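Local coordinates for protein cycloalternan-forming enzyme (PDB 5F7U) that is a multidomain glycoside hydrolase family 31 enzyme, with a TIM barrel flanked by several beta-rich domains, at residues A[125-137]-A[173-187]. The protein carries 1 engineered substitution. Numbering follows the deposited sequence.
Sequences TSVVDNGDSITLN and AGKSGYTVEDTAEKV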
# COMPACT_ATOMS: atom_id res chain seq x y z
N THR A 125 -26.32 -22.66 -24.65
CA THR A 125 -27.47 -23.25 -25.32
C THR A 125 -28.72 -22.38 -25.20
O THR A 125 -29.59 -22.43 -26.07
CB THR A 125 -27.77 -24.68 -24.83
OG1 THR A 125 -28.04 -24.67 -23.43
CG2 THR A 125 -26.60 -25.58 -25.08
N SER A 126 -28.81 -21.60 -24.13
CA SER A 126 -29.90 -20.64 -23.97
C SER A 126 -29.54 -19.56 -22.97
O SER A 126 -28.68 -19.75 -22.09
CB SER A 126 -31.22 -21.33 -23.60
OG SER A 126 -31.21 -21.83 -22.26
N VAL A 127 -30.23 -18.43 -23.12
CA VAL A 127 -30.05 -17.25 -22.28
C VAL A 127 -31.40 -16.99 -21.61
O VAL A 127 -32.43 -16.94 -22.28
CB VAL A 127 -29.65 -16.02 -23.14
CG1 VAL A 127 -29.52 -14.75 -22.30
CG2 VAL A 127 -28.36 -16.28 -23.90
N VAL A 128 -31.40 -16.85 -20.28
CA VAL A 128 -32.61 -16.53 -19.53
C VAL A 128 -32.36 -15.20 -18.80
O VAL A 128 -31.47 -15.10 -17.96
CB VAL A 128 -32.97 -17.64 -18.52
CG1 VAL A 128 -34.22 -17.26 -17.74
CG2 VAL A 128 -33.16 -18.98 -19.22
N ASP A 129 -33.12 -14.17 -19.16
CA ASP A 129 -32.95 -12.86 -18.54
C ASP A 129 -34.01 -12.72 -17.47
O ASP A 129 -35.22 -12.66 -17.76
CB ASP A 129 -33.05 -11.75 -19.59
CG ASP A 129 -32.90 -10.36 -18.99
OD1 ASP A 129 -32.78 -10.22 -17.75
OD2 ASP A 129 -32.90 -9.40 -19.78
N ASN A 130 -33.55 -12.69 -16.22
CA ASN A 130 -34.46 -12.62 -15.08
C ASN A 130 -34.66 -11.19 -14.53
O ASN A 130 -35.27 -11.01 -13.48
CB ASN A 130 -34.00 -13.57 -13.97
CG ASN A 130 -34.11 -15.03 -14.38
OD1 ASN A 130 -33.10 -15.77 -14.37
ND2 ASN A 130 -35.29 -15.45 -14.77
N GLY A 131 -34.13 -10.19 -15.23
CA GLY A 131 -34.38 -8.80 -14.85
C GLY A 131 -33.34 -8.21 -13.91
O GLY A 131 -32.95 -7.05 -14.08
N ASP A 132 -32.88 -8.98 -12.93
CA ASP A 132 -31.83 -8.53 -12.00
C ASP A 132 -30.60 -9.43 -12.13
O ASP A 132 -29.66 -9.36 -11.32
CB ASP A 132 -32.35 -8.53 -10.56
CG ASP A 132 -32.84 -9.92 -10.08
OD1 ASP A 132 -32.87 -10.89 -10.87
OD2 ASP A 132 -33.20 -10.03 -8.89
N SER A 133 -30.64 -10.30 -13.14
CA SER A 133 -29.60 -11.31 -13.37
C SER A 133 -29.89 -12.02 -14.67
O SER A 133 -31.05 -12.17 -15.06
CB SER A 133 -29.60 -12.34 -12.22
OG SER A 133 -28.77 -13.44 -12.55
N ILE A 134 -28.83 -12.49 -15.33
CA ILE A 134 -28.97 -13.27 -16.56
C ILE A 134 -28.34 -14.64 -16.34
O ILE A 134 -27.24 -14.74 -15.80
CB ILE A 134 -28.26 -12.56 -17.74
CG1 ILE A 134 -28.87 -11.17 -17.98
CG2 ILE A 134 -28.35 -13.40 -19.02
CD1 ILE A 134 -28.02 -10.31 -18.89
N THR A 135 -29.03 -15.70 -16.77
CA THR A 135 -28.47 -17.06 -16.71
C THR A 135 -28.04 -17.47 -18.10
O THR A 135 -28.84 -17.39 -19.05
CB THR A 135 -29.53 -18.06 -16.23
OG1 THR A 135 -30.02 -17.65 -14.95
CG2 THR A 135 -28.98 -19.51 -16.17
N LEU A 136 -26.81 -17.96 -18.22
CA LEU A 136 -26.39 -18.61 -19.46
C LEU A 136 -26.38 -20.11 -19.20
O LEU A 136 -25.59 -20.58 -18.40
CB LEU A 136 -25.00 -18.11 -19.88
CG LEU A 136 -24.77 -16.59 -19.99
CD1 LEU A 136 -23.33 -16.30 -20.43
CD2 LEU A 136 -25.73 -15.94 -20.96
N ASN A 137 -27.29 -20.83 -19.85
CA ASN A 137 -27.32 -22.29 -19.75
C ASN A 137 -26.29 -22.84 -20.71
O ASN A 137 -26.28 -22.46 -21.89
CB ASN A 137 -28.73 -22.80 -20.06
CG ASN A 137 -29.71 -22.44 -18.96
OD1 ASN A 137 -29.55 -22.85 -17.82
ND2 ASN A 137 -30.74 -21.69 -19.31
N ALA A 173 -28.67 -11.36 -7.11
CA ALA A 173 -29.24 -10.16 -7.75
C ALA A 173 -28.21 -9.06 -7.98
O ALA A 173 -27.28 -8.90 -7.20
CB ALA A 173 -30.40 -9.62 -6.90
N GLY A 174 -28.38 -8.31 -9.06
CA GLY A 174 -27.62 -7.07 -9.27
C GLY A 174 -28.55 -6.00 -9.82
O GLY A 174 -29.77 -6.15 -9.76
N LYS A 175 -27.98 -4.94 -10.36
CA LYS A 175 -28.74 -3.82 -10.95
C LYS A 175 -29.57 -4.27 -12.15
O LYS A 175 -29.18 -5.20 -12.86
CB LYS A 175 -27.79 -2.73 -11.46
CG LYS A 175 -26.80 -2.20 -10.45
CD LYS A 175 -27.44 -1.25 -9.49
CE LYS A 175 -26.36 -0.56 -8.68
NZ LYS A 175 -26.97 0.32 -7.67
N SER A 176 -30.68 -3.57 -12.40
CA SER A 176 -31.55 -3.90 -13.52
C SER A 176 -31.31 -3.04 -14.76
O SER A 176 -31.91 -3.29 -15.82
CB SER A 176 -33.02 -3.76 -13.09
OG SER A 176 -33.33 -4.76 -12.15
N GLY A 177 -30.44 -2.05 -14.64
CA GLY A 177 -30.20 -1.10 -15.73
C GLY A 177 -29.36 -1.63 -16.87
O GLY A 177 -28.38 -1.00 -17.27
N TYR A 178 -29.72 -2.79 -17.40
CA TYR A 178 -29.04 -3.34 -18.56
C TYR A 178 -30.04 -3.66 -19.67
O TYR A 178 -31.24 -3.76 -19.41
CB TYR A 178 -28.20 -4.58 -18.18
CG TYR A 178 -29.01 -5.73 -17.61
CD1 TYR A 178 -29.65 -6.65 -18.45
CD2 TYR A 178 -29.13 -5.90 -16.22
CE1 TYR A 178 -30.41 -7.69 -17.93
CE2 TYR A 178 -29.88 -6.95 -15.67
CZ TYR A 178 -30.51 -7.85 -16.54
OH TYR A 178 -31.25 -8.89 -16.05
N THR A 179 -29.54 -3.82 -20.89
CA THR A 179 -30.35 -4.31 -21.99
C THR A 179 -29.65 -5.50 -22.63
O THR A 179 -28.43 -5.66 -22.51
CB THR A 179 -30.69 -3.21 -23.02
OG1 THR A 179 -29.49 -2.63 -23.53
CG2 THR A 179 -31.49 -2.11 -22.37
N VAL A 180 -30.43 -6.37 -23.25
CA VAL A 180 -29.90 -7.61 -23.81
C VAL A 180 -30.29 -7.65 -25.28
O VAL A 180 -31.44 -7.35 -25.63
CB VAL A 180 -30.47 -8.86 -23.08
CG1 VAL A 180 -29.91 -10.15 -23.66
CG2 VAL A 180 -30.18 -8.81 -21.59
N GLU A 181 -29.33 -8.03 -26.12
CA GLU A 181 -29.57 -8.35 -27.52
C GLU A 181 -29.15 -9.80 -27.72
O GLU A 181 -27.95 -10.10 -27.80
CB GLU A 181 -28.77 -7.41 -28.41
CG GLU A 181 -28.94 -7.65 -29.90
CD GLU A 181 -30.25 -7.11 -30.46
OE1 GLU A 181 -31.14 -6.71 -29.68
OE2 GLU A 181 -30.39 -7.09 -31.70
N ASP A 182 -30.13 -10.70 -27.75
CA ASP A 182 -29.89 -12.14 -27.84
C ASP A 182 -30.16 -12.60 -29.26
O ASP A 182 -31.23 -12.34 -29.82
CB ASP A 182 -30.82 -12.85 -26.85
CG ASP A 182 -30.53 -14.33 -26.72
OD1 ASP A 182 -29.48 -14.80 -27.20
OD2 ASP A 182 -31.37 -15.04 -26.11
N THR A 183 -29.16 -13.24 -29.87
CA THR A 183 -29.25 -13.75 -31.25
C THR A 183 -28.81 -15.21 -31.28
O THR A 183 -28.36 -15.75 -30.27
CB THR A 183 -28.39 -12.91 -32.23
OG1 THR A 183 -27.00 -13.25 -32.08
CG2 THR A 183 -28.58 -11.40 -32.03
N ALA A 184 -28.91 -15.85 -32.45
CA ALA A 184 -28.54 -17.26 -32.60
C ALA A 184 -27.10 -17.54 -32.20
O ALA A 184 -26.81 -18.56 -31.57
CB ALA A 184 -28.81 -17.74 -34.02
N GLU A 185 -26.20 -16.61 -32.55
CA GLU A 185 -24.76 -16.83 -32.41
C GLU A 185 -24.13 -16.10 -31.23
O GLU A 185 -23.02 -16.43 -30.84
CB GLU A 185 -24.03 -16.44 -33.70
CG GLU A 185 -24.59 -17.05 -34.98
CD GLU A 185 -25.62 -16.16 -35.69
OE1 GLU A 185 -26.34 -15.36 -35.02
OE2 GLU A 185 -25.70 -16.26 -36.94
N LYS A 186 -24.82 -15.09 -30.70
CA LYS A 186 -24.20 -14.13 -29.79
C LYS A 186 -25.24 -13.50 -28.87
O LYS A 186 -26.38 -13.31 -29.26
CB LYS A 186 -23.54 -13.04 -30.63
CG LYS A 186 -22.63 -12.09 -29.89
CD LYS A 186 -22.24 -10.97 -30.83
CE LYS A 186 -21.20 -10.09 -30.17
NZ LYS A 186 -20.70 -9.08 -31.14
N VAL A 187 -24.84 -13.18 -27.64
CA VAL A 187 -25.67 -12.36 -26.76
C VAL A 187 -24.82 -11.18 -26.30
O VAL A 187 -23.66 -11.37 -25.93
CB VAL A 187 -26.31 -13.16 -25.59
CG1 VAL A 187 -25.26 -13.94 -24.79
CG2 VAL A 187 -27.15 -12.27 -24.69
O HOH W 1 -31.25 -17.84 -25.84
O HOH W 2 -33.33 -5.71 -16.42
O HOH W 3 -27.76 -7.52 -12.51
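Hairpin 125-137 packs face to face on hairpin 179-187 and the 173-178 loop leading into it, in the beta-sandwich region that includes the galactose mutarotase-like domain, with the Tyr178 hydroxyl meeting Asp129 at the 129-133 turn. Between the layers lies a strip of apolar side chains: Ile134 slides past the tyrosine ring, its CD1 3.7 Å from Tyr178 CE1, and also meets Val180, while farther along Val127 CG2 packs 4.0 Å from Val187 CG1, with Leu136 beside it. At the turn the contact becomes polar. With CG between the backbone N and the carbonyl carbon (chi1 61°), the Tyr178 ring is carried toward the turn, and its OH donates to Asp129 OD1 at 2.6 Å, on the syn side. Gly131 N, 2.9 Å from Asp129 OD1, comes from the anti side and makes an Asx turn; the two donors are each tilted about 30° out of the carboxylate plane, on opposite faces. Beyond the ring, Gly174 N bonds to Asp132 O at 2.8 Å, and a water links Asp132 O to Lys175 O; a second joins Gly131 O to Ser176 O. At the other end Asp182, salt-bridged to Lys200, lays its carboxylate against Val127 and holds a water bound to Val127 N. Because one carboxylate oxygen receives both tyrosine hydroxyl and backbone amide, Asp129 ties its own turn to the facing layer, and the two donors probably help stabilise its negative charge.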